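Local coordinates for protein bifunctional endomannanase/endoglucanase (Caldanaerobius polysaccharolyticus, PDB 3W0K) that probably hydrolyses mannan and beta-glucan chains at internal glycosidic bonds, as an endo-acting family 5 glycoside hydrolase, at residues G5-W10 / I256-C261; F38-V43 / V172-G177; R196-M201 / G295-V300; M201-Y206 / I271-D276. All blocks are in the same frame, centred on the assembly; numbering follows the deposited sequence.

Contact 1. Residues G5-W10 / I256-C261; sequences GFNFQW and IGEFGC
The Asn7 side chain overlaps the Gly257 carbonyl and the CG methylene of Glu258. Its ND2 donates to Gly257 O at 3.0 Å, nearly straight at 171°. CG lies beside the backbone N (chi1 -78°), which points the amide at Gly257. The acceptor lies in the amide plane of Asn7, and ND2 lies in the carbonyl plane of Gly257. ND2 also packs against Glu258 CG at 3.9 Å. The two side chains cross at about a right angle, with the amide and carboxylate planes 79° apart. Strands 4-7 and 254-259 belong to a closed eight-stranded beta/alpha barrel. They are not neighbours in it: strand 287-290 lies between them, and Asn7 spans that gap from inside the barrel. There ND2 also bonds to Leu290 O, and OD1 accepts from Arg40. With an alanine here, Gly257 O and Leu290 O would probably lose this donor, and Arg40 NH1 one acceptor. Glu258 turns its carboxylate to other partners. OE1 bonds to Tyr198 OH, while OE2 meets Arg40, Arg196 and a bound Tris molecule, probably from the crystallisation liquor. Glu258 lies near the C-terminal end of the seventh barrel strand, consistent with the place where family 5 enzymes carry their nucleophile.

Contact 2. Residues F38-V43 / V172-G177; sequences FVRIPV and VIDGLG
Three groups grip Asp174 OD2. Across this contact its partner is Arg40 NH2, at 3.4 Å in a long salt bridge. Its stronger partner is Arg196 NH2, and the backbone N of Glu137 also donates to it. The carboxylate oxygen reaches the Arg40 guanidinium obliquely; the two planes are 33° apart. The side chains come from opposite directions. Arg40 sits on strand 38-44 and Asp174 on strand 170-174, the second and fifth strands of the barrel. These strands are not neighbours, and the CA atoms of the two segments come no closer than 11.0 Å, between Arg40 and Val172. The contact therefore runs through the barrel interior. Arg40 covers the distance with a fully extended chain: CG lies anti to the backbone N (chi1 179°), and the chain stays straight as far as NE. On the other side, Asp174 points its CB at the arginine. Arg40 has other partners: NE pairs with Asp133, NH1 with Glu258 and Asn7, and NH2 with Asn136. These probably fix the rotation of the guanidinium. The two arginines close to Asp174 would tend to keep its carboxylate ionised. Asp174 OD1 also lies near Asp133 OD1, which would pull the other way. The contact is one part of a buried network of acids and arginines that also includes Glu258, consistent with a place near the active site.

Contact 3. Residues R196-M201 / G295-V300; sequences RGYQPM and GPFGIV
An oblique aromatic pair, Tyr198 with Phe297, joins two loops on the C-terminal side of the barrel strands. Tyr198 directly follows strand 192-197, and Phe297 lies in the long loop after strand 287-290. The rings touch at one pair of atoms, Tyr198 CE1 and Phe297 CE2, 4.0 Å apart. Their centroids are 6.0 Å apart and the planes stand at 75°. The side chains cross at about a right angle. Phe297 CG lies anti to its carbonyl carbon (chi1 -75°), and this sends the ring toward Tyr198. Phe297 lies in a type I beta turn, closed by Gly298 N to Gly295 O at 2.9 Å. In the other loop, a cis peptide precedes Pro200, and Gln199 OE1 accepts from Met201 N at 3.1 Å, with the donor above the carbonyl plane. Other rings complete the cluster. His205 meets Tyr198 edge-to-face and also contacts Phe297, and Trp291 meets Phe297 edge-to-face. The Tyr198 hydroxyl bonds to Glu258, beside a bound Tris molecule. No hydrogen bond joins the two segments, so the contact between them is apolar. The bond to Glu258 probably fixes where the hydroxyl points, while Phe297 packs beside the ring that carries it.

Contact 4. Residues M201-Y206 / I271-D276; sequences MALTHY and IRWFED
Trp273 meets Leu203 and Thr204 across this contact, and both lie over the same face of its indole. Its CG is anti to the backbone N (chi1 168°), which carries the ring across to helix 201-204. Thr204 CG2 sits over the six-membered ring, 3.7 Å from its centroid. Leu203 CD2 lies over the five-membered ring, 4.2 Å from that centroid. Both are CH-pi contacts. The other leucine branch, CD1, packs on Trp273 CB at 3.8 Å. Thr204 has its OG1 turned from the indole. It accepts from His205 ND1 at 3.0 Å, in the imidazole plane, and also bonds to Tyr198 O. The indole NE1 bonds to Gln199 O. Replacing Trp273 by an alanine would probably open a gap beside Leu203 and Thr204 and leave Gln199 O without this donor. Phe274 comes next, with Trp273 CZ3 over the centre of its ring. Further on, Asp276 OD1 takes NH1 of Arg272, one turn earlier, at 2.9 Å in a salt bridge within the helix. Helix 201-204, in the connection after strand 192-197, thus packs on helix 267-284, which follows strand 254-259, in a beta/alpha barrel.

Overall arrangement
From the N terminus, contact 1 opens first on strand 4-7 and closes late, at strand 254-259. Contact 2 falls wholly within that span, linking strands 38-44 and 170-174. Contact 3 opens at 196-201, before contact 1 has closed, and closes at 295-300, so the two cross. Contact 4 starts at Met201, which it shares with contact 3, and lies within contact 3's span. It joins helix 201-204 to helix 267-284 and also crosses contact 1. Contacts 1, 2 and 3 all involve the eight-stranded barrel. Arg40 joins contacts 1 and 2, Arg196 joins contacts 2 and 3, and Thr204 joins contacts 3 and 4. Contacts 2 and 4 do not touch; their centres are about 20 Å apart.

Contact 1. Residues G5-W10 / I256-C261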
loop_
_atom_site.group_PDB
_atom_site.type_symbol
_atom_site.label_atom_id
_atom_site.label_comp_id
_atom_site.label_asym_id
_atom_site.label_seq_id
_atom_site.Cartn_x
_atom_site.Cartn_y
_atom_site.Cartn_z
ATOM N N GLY A 5 -2.834 -9.148 -5.137
ATOM C CA GLY A 5 -3.633 -9.342 -3.950
ATOM C C GLY A 5 -4.405 -8.149 -3.450
ATOM O O GLY A 5 -4.884 -7.313 -4.225
ATOM N N PHE A 6 -4.510 -8.078 -2.127
ATOM C CA PHE A 6 -5.268 -7.032 -1.461
ATOM C C PHE A 6 -4.608 -6.563 -0.177
ATOM O O PHE A 6 -3.796 -7.275 0.423
ATOM C CB PHE A 6 -6.651 -7.573 -1.061
ATOM C CG PHE A 6 -7.485 -8.053 -2.212
ATOM C CD1 PHE A 6 -8.446 -7.222 -2.778
ATOM C CD2 PHE A 6 -7.305 -9.328 -2.737
ATOM C CE1 PHE A 6 -9.214 -7.655 -3.855
ATOM C CE2 PHE A 6 -8.067 -9.774 -3.816
ATOM C CZ PHE A 6 -9.026 -8.933 -4.376
ATOM N N ASN A 7 -4.960 -5.349 0.229
ATOM C CA ASN A 7 -4.498 -4.810 1.500
ATOM C C ASN A 7 -5.606 -5.178 2.491
ATOM O O ASN A 7 -6.786 -5.223 2.123
ATOM C CB ASN A 7 -4.410 -3.282 1.465
ATOM C CG ASN A 7 -3.189 -2.769 0.742
ATOM O OD1 ASN A 7 -2.245 -2.293 1.372
ATOM N ND2 ASN A 7 -3.228 -2.787 -0.588
ATOM N N PHE A 8 -5.224 -5.473 3.729
ATOM C CA PHE A 8 -6.182 -5.782 4.781
ATOM C C PHE A 8 -5.894 -4.843 5.939
ATOM O O PHE A 8 -4.737 -4.609 6.287
ATOM C CB PHE A 8 -6.107 -7.250 5.203
ATOM C CG PHE A 8 -6.825 -8.179 4.262
ATOM C CD1 PHE A 8 -8.211 -8.297 4.308
ATOM C CD2 PHE A 8 -6.117 -8.917 3.318
ATOM C CE1 PHE A 8 -8.884 -9.138 3.427
ATOM C CE2 PHE A 8 -6.778 -9.761 2.430
ATOM C CZ PHE A 8 -8.169 -9.871 2.487
ATOM N N GLN A 9 -6.959 -4.298 6.515
ATOM C CA GLN A 9 -6.868 -3.320 7.586
ATOM C C GLN A 9 -7.052 -3.856 9.013
ATOM O O GLN A 9 -7.500 -3.128 9.904
ATOM C CB GLN A 9 -7.871 -2.194 7.290
ATOM C CG GLN A 9 -7.533 -1.332 6.047
ATOM C CD GLN A 9 -7.700 -2.050 4.702
ATOM O OE1 GLN A 9 -6.867 -1.903 3.800
ATOM N NE2 GLN A 9 -8.784 -2.794 4.555
ATOM N N TRP A 10 -6.617 -5.093 9.238
ATOM C CA TRP A 10 -6.750 -5.750 10.542
ATOM C C TRP A 10 -6.089 -5.031 11.721
ATOM O O TRP A 10 -6.566 -5.130 12.849
ATOM C CB TRP A 10 -6.235 -7.188 10.461
ATOM C CG TRP A 10 -6.846 -7.992 9.346
ATOM C CD1 TRP A 10 -8.107 -7.868 8.833
ATOM C CD2 TRP A 10 -6.215 -9.043 8.609
ATOM N NE1 TRP A 10 -8.298 -8.780 7.821
ATOM C CE2 TRP A 10 -7.153 -9.514 7.663
ATOM C CE3 TRP A 10 -4.945 -9.636 8.656
ATOM C CZ2 TRP A 10 -6.862 -10.551 6.771
ATOM C CZ3 TRP A 10 -4.655 -10.668 7.767
ATOM C CH2 TRP A 10 -5.611 -11.113 6.838
ATOM N N ILE A 256 2.672 -2.249 -7.547
ATOM C CA ILE A 256 1.631 -1.295 -7.164
ATOM C C ILE A 256 1.050 -1.758 -5.824
ATOM O O ILE A 256 0.185 -2.637 -5.778
ATOM C CB ILE A 256 0.523 -1.197 -8.246
ATOM C CG1 ILE A 256 1.123 -0.718 -9.574
ATOM C CG2 ILE A 256 -0.587 -0.251 -7.793
ATOM C CD1 ILE A 256 1.720 0.685 -9.531
ATOM N N GLY A 257 1.564 -1.171 -4.744
ATOM C CA GLY A 257 1.148 -1.527 -3.394
ATOM C C GLY A 257 -0.300 -1.263 -3.043
ATOM O O GLY A 257 -0.863 -1.940 -2.176
ATOM N N GLU A 258 -0.872 -0.227 -3.649
ATOM C CA GLU A 258 -2.270 0.133 -3.443
ATOM C C GLU A 258 -2.814 0.760 -4.709
ATOM O O GLU A 258 -2.105 1.484 -5.409
ATOM C CB GLU A 258 -2.449 1.209 -2.373
ATOM C CG GLU A 258 -1.972 0.921 -0.968
ATOM C CD GLU A 258 -2.213 2.109 -0.046
ATOM O OE1 GLU A 258 -3.077 2.962 -0.356
ATOM O OE2 GLU A 258 -1.541 2.192 1.003
ATOM N N PHE A 259 -4.083 0.483 -4.978
ATOM C CA PHE A 259 -4.796 1.081 -6.097
ATOM C C PHE A 259 -6.277 0.824 -5.897
ATOM O O PHE A 259 -6.670 0.005 -5.060
ATOM C CB PHE A 259 -4.302 0.578 -7.471
ATOM C CG PHE A 259 -4.897 -0.732 -7.913
ATOM C CD1 PHE A 259 -5.783 -0.775 -8.988
ATOM C CD2 PHE A 259 -4.534 -1.924 -7.298
ATOM C CE1 PHE A 259 -6.296 -1.989 -9.446
ATOM C CE2 PHE A 259 -5.041 -3.145 -7.746
ATOM C CZ PHE A 259 -5.923 -3.177 -8.823
ATOM N N GLY A 260 -7.105 1.573 -6.611
ATOM C CA GLY A 260 -8.533 1.375 -6.481
ATOM C C GLY A 260 -9.327 2.651 -6.602
ATOM O O GLY A 260 -8.769 3.736 -6.788
ATOM N N CYS A 261 -10.636 2.514 -6.435
ATOM C CA CYS A 261 -11.552 3.636 -6.541
ATOM C C CYS A 261 -12.549 3.616 -5.390
ATOM O O CYS A 261 -13.036 2.553 -4.998
ATOM C CB CYS A 261 -12.296 3.538 -7.874
ATOM S SG CYS A 261 -13.406 4.903 -8.228
#

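Contact 2. Residues F38-V43 / V172-G177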
loop_
_atom_site.group_PDB
_atom_site.type_symbol
_atom_site.label_atom_id
_atom_site.label_comp_id
_atom_site.label_asym_id
_atom_site.label_seq_id
_atom_site.Cartn_x
_atom_site.Cartn_y
_atom_site.Cartn_z
ATOM N N PHE A 38 -0.902 -12.444 -2.674
ATOM C CA PHE A 38 -0.287 -11.330 -1.967
ATOM C C PHE A 38 -1.243 -10.596 -1.044
ATOM O O PHE A 38 -2.395 -10.343 -1.390
ATOM C CB PHE A 38 0.290 -10.358 -3.008
ATOM C CG PHE A 38 0.903 -9.109 -2.428
ATOM C CD1 PHE A 38 2.244 -9.086 -2.063
ATOM C CD2 PHE A 38 0.153 -7.941 -2.296
ATOM C CE1 PHE A 38 2.834 -7.912 -1.579
ATOM C CE2 PHE A 38 0.732 -6.768 -1.815
ATOM C CZ PHE A 38 2.078 -6.756 -1.457
ATOM N N VAL A 39 -0.742 -10.265 0.141
ATOM C CA VAL A 39 -1.500 -9.523 1.135
ATOM C C VAL A 39 -0.583 -8.469 1.743
ATOM O O VAL A 39 0.555 -8.768 2.104
ATOM C CB VAL A 39 -2.040 -10.459 2.252
ATOM C CG1 VAL A 39 -2.362 -9.683 3.512
ATOM C CG2 VAL A 39 -3.296 -11.160 1.770
ATOM N N ARG A 40 -1.041 -7.221 1.751
ATOM C CA ARG A 40 -0.275 -6.141 2.358
ATOM C C ARG A 40 -1.001 -5.790 3.648
ATOM O O ARG A 40 -2.227 -5.658 3.664
ATOM C CB ARG A 40 -0.186 -4.920 1.440
ATOM C CG ARG A 40 0.585 -3.743 2.053
ATOM C CD ARG A 40 0.879 -2.697 1.000
ATOM N NE ARG A 40 1.611 -1.531 1.505
ATOM C CZ ARG A 40 1.051 -0.371 1.836
ATOM N NH1 ARG A 40 -0.261 -0.215 1.752
ATOM N NH2 ARG A 40 1.817 0.682 2.112
ATOM N N ILE A 41 -0.242 -5.681 4.734
ATOM C CA ILE A 41 -0.808 -5.376 6.039
ATOM C C ILE A 41 -0.262 -4.057 6.590
ATOM O O ILE A 41 0.804 -4.032 7.208
ATOM C CB ILE A 41 -0.499 -6.513 7.053
ATOM C CG1 ILE A 41 -0.960 -7.868 6.502
ATOM C CG2 ILE A 41 -1.194 -6.240 8.385
ATOM C CD1 ILE A 41 -2.460 -8.010 6.387
ATOM N N PRO A 42 -0.959 -2.939 6.325
ATOM C CA PRO A 42 -0.528 -1.620 6.813
ATOM C C PRO A 42 -0.932 -1.492 8.283
ATOM O O PRO A 42 -2.113 -1.582 8.610
ATOM C CB PRO A 42 -1.308 -0.658 5.916
ATOM C CG PRO A 42 -2.584 -1.412 5.645
ATOM C CD PRO A 42 -2.089 -2.815 5.386
ATOM N N VAL A 43 0.044 -1.284 9.164
ATOM C CA VAL A 43 -0.248 -1.203 10.594
ATOM C C VAL A 43 0.081 0.123 11.282
ATOM O O VAL A 43 0.879 0.917 10.788
ATOM C CB VAL A 43 0.425 -2.369 11.377
ATOM C CG1 VAL A 43 0.062 -3.709 10.742
ATOM C CG2 VAL A 43 1.939 -2.198 11.421
ATOM N N VAL A 172 10.614 -3.262 0.744
ATOM C CA VAL A 172 9.822 -2.468 -0.184
ATOM C C VAL A 172 9.787 -1.033 0.327
ATOM O O VAL A 172 9.713 -0.800 1.535
ATOM C CB VAL A 172 8.357 -2.987 -0.247
ATOM C CG1 VAL A 172 7.550 -2.196 -1.270
ATOM C CG2 VAL A 172 8.330 -4.475 -0.568
ATOM N N ILE A 173 9.896 -0.077 -0.592
ATOM C CA ILE A 173 9.834 1.340 -0.241
ATOM C C ILE A 173 8.781 2.016 -1.106
ATOM O O ILE A 173 8.636 1.686 -2.286
ATOM C CB ILE A 173 11.204 2.059 -0.389
ATOM C CG1 ILE A 173 11.729 1.975 -1.823
ATOM C CG2 ILE A 173 12.213 1.472 0.588
ATOM C CD1 ILE A 173 12.973 2.840 -2.051
ATOM N N ASP A 174 8.009 2.915 -0.500
ATOM C CA ASP A 174 6.942 3.635 -1.197
ATOM C C ASP A 174 7.428 4.920 -1.849
ATOM O O ASP A 174 8.312 5.600 -1.327
ATOM C CB ASP A 174 5.803 3.984 -0.229
ATOM C CG ASP A 174 4.970 2.777 0.178
ATOM O OD1 ASP A 174 5.384 1.621 -0.064
ATOM O OD2 ASP A 174 3.882 2.995 0.750
ATOM N N GLY A 175 6.809 5.266 -2.974
ATOM C CA GLY A 175 7.178 6.479 -3.680
ATOM C C GLY A 175 6.913 7.747 -2.887
ATOM O O GLY A 175 6.085 7.770 -1.969
ATOM N N LEU A 176 7.642 8.806 -3.220
ATOM C CA LEU A 176 7.469 10.086 -2.543
ATOM C C LEU A 176 6.166 10.751 -2.974
ATOM O O LEU A 176 5.488 10.276 -3.889
ATOM C CB LEU A 176 8.651 11.009 -2.853
ATOM C CG LEU A 176 10.004 10.517 -2.347
ATOM C CD1 LEU A 176 11.101 11.477 -2.795
ATOM C CD2 LEU A 176 9.972 10.402 -0.830
ATOM N N GLY A 177 5.810 11.840 -2.301
ATOM C CA GLY A 177 4.592 12.557 -2.637
ATOM C C GLY A 177 3.341 11.703 -2.583
ATOM O O GLY A 177 2.501 11.762 -3.485
#

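Contact 3. Residues R196-M201 / G295-V300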
loop_
_atom_site.group_PDB
_atom_site.type_symbol
_atom_site.label_atom_id
_atom_site.label_comp_id
_atom_site.label_asym_id
_atom_site.label_seq_id
_atom_site.Cartn_x
_atom_site.Cartn_y
_atom_site.Cartn_z
ATOM N N ARG A 196 1.606 3.627 -6.911
ATOM C CA ARG A 196 0.181 3.677 -6.623
ATOM C C ARG A 196 -0.686 3.792 -7.866
ATOM O O ARG A 196 -0.237 4.274 -8.907
ATOM C CB ARG A 196 -0.108 4.872 -5.711
ATOM C CG ARG A 196 0.445 4.744 -4.293
ATOM C CD ARG A 196 -0.261 3.624 -3.563
ATOM N NE ARG A 196 0.095 3.531 -2.145
ATOM C CZ ARG A 196 1.090 2.797 -1.660
ATOM N NH1 ARG A 196 1.868 2.087 -2.469
ATOM N NH2 ARG A 196 1.248 2.697 -0.343
ATOM N N GLY A 197 -1.943 3.380 -7.715
ATOM C CA GLY A 197 -2.906 3.447 -8.799
ATOM C C GLY A 197 -4.147 4.196 -8.347
ATOM O O GLY A 197 -5.241 3.635 -8.286
ATOM N N TYR A 198 -3.970 5.466 -7.999
ATOM C CA TYR A 198 -5.078 6.300 -7.552
ATOM C C TYR A 198 -5.292 7.517 -8.443
ATOM O O TYR A 198 -6.158 8.338 -8.163
ATOM C CB TYR A 198 -4.843 6.780 -6.118
ATOM C CG TYR A 198 -4.920 5.708 -5.054
ATOM C CD1 TYR A 198 -6.020 4.852 -4.975
ATOM C CD2 TYR A 198 -3.928 5.596 -4.082
ATOM C CE1 TYR A 198 -6.131 3.917 -3.947
ATOM C CE2 TYR A 198 -4.030 4.666 -3.050
ATOM C CZ TYR A 198 -5.135 3.834 -2.988
ATOM O OH TYR A 198 -5.264 2.938 -1.950
ATOM N N GLN A 199 -4.484 7.652 -9.489
ATOM C CA GLN A 199 -4.613 8.786 -10.394
ATOM C C GLN A 199 -5.531 8.473 -11.569
ATOM O O GLN A 199 -5.450 7.396 -12.154
ATOM C CB GLN A 199 -3.243 9.227 -10.909
ATOM C CG GLN A 199 -2.295 9.728 -9.822
ATOM C CD GLN A 199 -2.846 10.909 -9.023
ATOM O OE1 GLN A 199 -3.808 11.566 -9.426
ATOM N NE2 GLN A 199 -2.226 11.180 -7.883
ATOM N N PRO A 200 -6.411 9.420 -11.931
ATOM C CA PRO A 200 -6.574 10.734 -11.298
ATOM C C PRO A 200 -7.362 10.687 -9.991
ATOM O O PRO A 200 -8.406 10.039 -9.907
ATOM C CB PRO A 200 -7.319 11.530 -12.368
ATOM C CG PRO A 200 -8.189 10.487 -12.999
ATOM C CD PRO A 200 -7.244 9.317 -13.146
ATOM N N MET A 201 -6.863 11.392 -8.976
ATOM C CA MET A 201 -7.524 11.436 -7.673
ATOM C C MET A 201 -8.952 11.970 -7.768
ATOM O O MET A 201 -9.808 11.609 -6.963
ATOM C CB MET A 201 -6.717 12.290 -6.693
ATOM C CG MET A 201 -5.396 11.682 -6.252
ATOM S SD MET A 201 -5.610 10.275 -5.141
ATOM C CE MET A 201 -5.818 11.112 -3.574
ATOM N N GLY A 295 -15.125 -3.532 1.547
ATOM C CA GLY A 295 -15.045 -2.106 1.808
ATOM C C GLY A 295 -15.236 -1.286 0.546
ATOM O O GLY A 295 -15.315 -1.846 -0.547
ATOM N N PRO A 296 -15.276 0.053 0.660
ATOM C CA PRO A 296 -15.461 0.971 -0.471
ATOM C C PRO A 296 -14.500 0.779 -1.642
ATOM O O PRO A 296 -14.902 0.917 -2.797
ATOM C CB PRO A 296 -15.294 2.343 0.179
ATOM C CG PRO A 296 -15.812 2.119 1.561
ATOM C CD PRO A 296 -15.179 0.800 1.926
ATOM N N PHE A 297 -13.233 0.492 -1.344
ATOM C CA PHE A 297 -12.215 0.273 -2.376
ATOM C C PHE A 297 -12.049 -1.213 -2.699
ATOM O O PHE A 297 -11.040 -1.611 -3.293
ATOM C CB PHE A 297 -10.852 0.807 -1.913
ATOM C CG PHE A 297 -10.726 2.304 -1.938
ATOM C CD1 PHE A 297 -11.149 3.070 -0.858
ATOM C CD2 PHE A 297 -10.133 2.942 -3.023
ATOM C CE1 PHE A 297 -10.977 4.457 -0.855
ATOM C CE2 PHE A 297 -9.957 4.326 -3.033
ATOM C CZ PHE A 297 -10.380 5.085 -1.944
ATOM N N GLY A 298 -13.030 -2.031 -2.325
ATOM C CA GLY A 298 -12.920 -3.465 -2.565
ATOM C C GLY A 298 -13.767 -4.058 -3.675
ATOM O O GLY A 298 -14.310 -3.345 -4.520
ATOM N N ILE A 299 -13.832 -5.387 -3.695
ATOM C CA ILE A 299 -14.624 -6.104 -4.692
ATOM C C ILE A 299 -15.906 -6.675 -4.087
ATOM O O ILE A 299 -16.794 -7.119 -4.815
ATOM C CB ILE A 299 -13.836 -7.262 -5.366
ATOM C CG1 ILE A 299 -13.417 -8.315 -4.338
ATOM C CG2 ILE A 299 -12.633 -6.718 -6.117
ATOM C CD1 ILE A 299 -12.945 -9.623 -4.960
ATOM N N VAL A 300 -16.005 -6.663 -2.762
ATOM C CA VAL A 300 -17.186 -7.201 -2.095
ATOM C C VAL A 300 -18.149 -6.096 -1.690
ATOM O O VAL A 300 -17.876 -5.345 -0.755
ATOM C CB VAL A 300 -16.807 -8.027 -0.841
ATOM C CG1 VAL A 300 -18.057 -8.664 -0.232
ATOM C CG2 VAL A 300 -15.792 -9.098 -1.207
#

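Contact 4. Residues M201-Y206 / I271-D276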
loop_
_atom_site.group_PDB
_atom_site.type_symbol
_atom_site.label_atom_id
_atom_site.label_comp_id
_atom_site.label_asym_id
_atom_site.label_seq_id
_atom_site.Cartn_x
_atom_site.Cartn_y
_atom_site.Cartn_z
ATOM N N MET A 201 -6.863 11.392 -8.976
ATOM C CA MET A 201 -7.524 11.436 -7.673
ATOM C C MET A 201 -8.952 11.970 -7.768
ATOM O O MET A 201 -9.808 11.609 -6.963
ATOM C CB MET A 201 -6.717 12.290 -6.693
ATOM C CG MET A 201 -5.396 11.682 -6.252
ATOM S SD MET A 201 -5.610 10.275 -5.141
ATOM C CE MET A 201 -5.818 11.112 -3.574
ATOM N N ALA A 202 -9.199 12.826 -8.759
ATOM C CA ALA A 202 -10.522 13.407 -8.976
ATOM C C ALA A 202 -11.565 12.327 -9.249
ATOM O O ALA A 202 -12.761 12.540 -9.045
ATOM C CB ALA A 202 -10.478 14.389 -10.133
ATOM N N LEU A 203 -11.100 11.172 -9.713
ATOM C CA LEU A 203 -11.982 10.052 -10.011
ATOM C C LEU A 203 -11.981 9.028 -8.876
ATOM O O LEU A 203 -13.031 8.708 -8.323
ATOM C CB LEU A 203 -11.559 9.390 -11.331
ATOM C CG LEU A 203 -12.392 8.243 -11.918
ATOM C CD1 LEU A 203 -12.159 8.177 -13.413
ATOM C CD2 LEU A 203 -12.041 6.910 -11.268
ATOM N N THR A 204 -10.794 8.563 -8.498
ATOM C CA THR A 204 -10.655 7.544 -7.458
ATOM C C THR A 204 -11.034 7.969 -6.047
ATOM O O THR A 204 -11.497 7.151 -5.260
ATOM C CB THR A 204 -9.230 6.981 -7.409
ATOM O OG1 THR A 204 -8.336 7.995 -6.935
ATOM C CG2 THR A 204 -8.789 6.520 -8.793
ATOM N N HIS A 205 -10.799 9.234 -5.715
ATOM C CA HIS A 205 -11.118 9.736 -4.383
ATOM C C HIS A 205 -12.225 10.785 -4.382
ATOM O O HIS A 205 -12.282 11.644 -3.501
ATOM C CB HIS A 205 -9.857 10.271 -3.695
ATOM C CG HIS A 205 -8.958 9.198 -3.161
ATOM N ND1 HIS A 205 -8.328 8.278 -3.972
ATOM C CD2 HIS A 205 -8.579 8.903 -1.894
ATOM C CE1 HIS A 205 -7.599 7.464 -3.227
ATOM N NE2 HIS A 205 -7.733 7.823 -1.963
ATOM N N TYR A 206 -13.110 10.700 -5.371
ATOM C CA TYR A 206 -14.238 11.618 -5.481
ATOM C C TYR A 206 -15.099 11.497 -4.224
ATOM O O TYR A 206 -15.522 10.401 -3.849
ATOM C CB TYR A 206 -15.063 11.289 -6.727
ATOM C CG TYR A 206 -16.355 12.068 -6.854
ATOM C CD1 TYR A 206 -16.349 13.455 -7.017
ATOM C CD2 TYR A 206 -17.586 11.412 -6.842
ATOM C CE1 TYR A 206 -17.541 14.168 -7.168
ATOM C CE2 TYR A 206 -18.781 12.113 -6.993
ATOM C CZ TYR A 206 -18.749 13.489 -7.156
ATOM O OH TYR A 206 -19.930 14.178 -7.314
ATOM N N ILE A 271 -15.185 1.434 -13.659
ATOM C CA ILE A 271 -14.787 0.288 -14.469
ATOM C C ILE A 271 -13.965 0.726 -15.679
ATOM O O ILE A 271 -12.957 0.107 -15.994
ATOM C CB ILE A 271 -16.021 -0.541 -14.923
ATOM C CG1 ILE A 271 -16.593 -1.320 -13.734
ATOM C CG2 ILE A 271 -15.653 -1.489 -16.066
ATOM C CD1 ILE A 271 -15.691 -2.445 -13.233
ATOM N N ARG A 272 -14.380 1.815 -16.327
ATOM C CA ARG A 272 -13.664 2.327 -17.495
ATOM C C ARG A 272 -12.228 2.699 -17.120
ATOM O O ARG A 272 -11.286 2.429 -17.867
ATOM C CB ARG A 272 -14.389 3.547 -18.077
ATOM C CG ARG A 272 -13.735 4.119 -19.325
ATOM C CD ARG A 272 -13.705 3.100 -20.450
ATOM N NE ARG A 272 -12.938 3.582 -21.595
ATOM C CZ ARG A 272 -11.621 3.459 -21.726
ATOM N NH1 ARG A 272 -10.906 2.863 -20.776
ATOM N NH2 ARG A 272 -11.020 3.920 -22.816
ATOM N N TRP A 273 -12.074 3.302 -15.945
ATOM C CA TRP A 273 -10.764 3.697 -15.450
ATOM C C TRP A 273 -9.951 2.448 -15.080
ATOM O O TRP A 273 -8.767 2.354 -15.409
ATOM C CB TRP A 273 -10.923 4.643 -14.256
ATOM C CG TRP A 273 -9.661 4.875 -13.494
ATOM C CD1 TRP A 273 -8.659 5.752 -13.797
ATOM C CD2 TRP A 273 -9.244 4.179 -12.315
ATOM N NE1 TRP A 273 -7.637 5.637 -12.881
ATOM C CE2 TRP A 273 -7.972 4.677 -11.962
ATOM C CE3 TRP A 273 -9.822 3.174 -11.528
ATOM C CZ2 TRP A 273 -7.265 4.203 -10.851
ATOM C CZ3 TRP A 273 -9.121 2.704 -10.427
ATOM C CH2 TRP A 273 -7.855 3.218 -10.099
ATOM N N PHE A 274 -10.598 1.482 -14.427
ATOM C CA PHE A 274 -9.929 0.232 -14.052
ATOM C C PHE A 274 -9.362 -0.462 -15.288
ATOM O O PHE A 274 -8.262 -1.007 -15.256
ATOM C CB PHE A 274 -10.903 -0.723 -13.355
ATOM C CG PHE A 274 -10.925 -0.597 -11.856
ATOM C CD1 PHE A 274 -9.805 -0.929 -11.100
ATOM C CD2 PHE A 274 -12.083 -0.196 -11.199
ATOM C CE1 PHE A 274 -9.843 -0.866 -9.706
ATOM C CE2 PHE A 274 -12.130 -0.128 -9.805
ATOM C CZ PHE A 274 -11.006 -0.464 -9.058
ATOM N N GLU A 275 -10.126 -0.451 -16.377
ATOM C CA GLU A 275 -9.679 -1.081 -17.611
ATOM C C GLU A 275 -8.370 -0.482 -18.113
ATOM O O GLU A 275 -7.502 -1.207 -18.595
ATOM C CB GLU A 275 -10.771 -1.000 -18.677
ATOM C CG GLU A 275 -11.972 -1.876 -18.351
ATOM C CD GLU A 275 -13.152 -1.652 -19.273
ATOM O OE1 GLU A 275 -13.346 -0.511 -19.743
ATOM O OE2 GLU A 275 -13.902 -2.621 -19.512
ATOM N N ASP A 276 -8.211 0.829 -17.956
ATOM C CA ASP A 276 -6.987 1.499 -18.377
ATOM C C ASP A 276 -5.789 1.182 -17.484
ATOM O O ASP A 276 -4.741 0.768 -17.982
ATOM C CB ASP A 276 -7.185 3.014 -18.441
ATOM C CG ASP A 276 -7.797 3.474 -19.750
ATOM O OD1 ASP A 276 -8.003 2.639 -20.657
ATOM O OD2 ASP A 276 -8.056 4.685 -19.873
#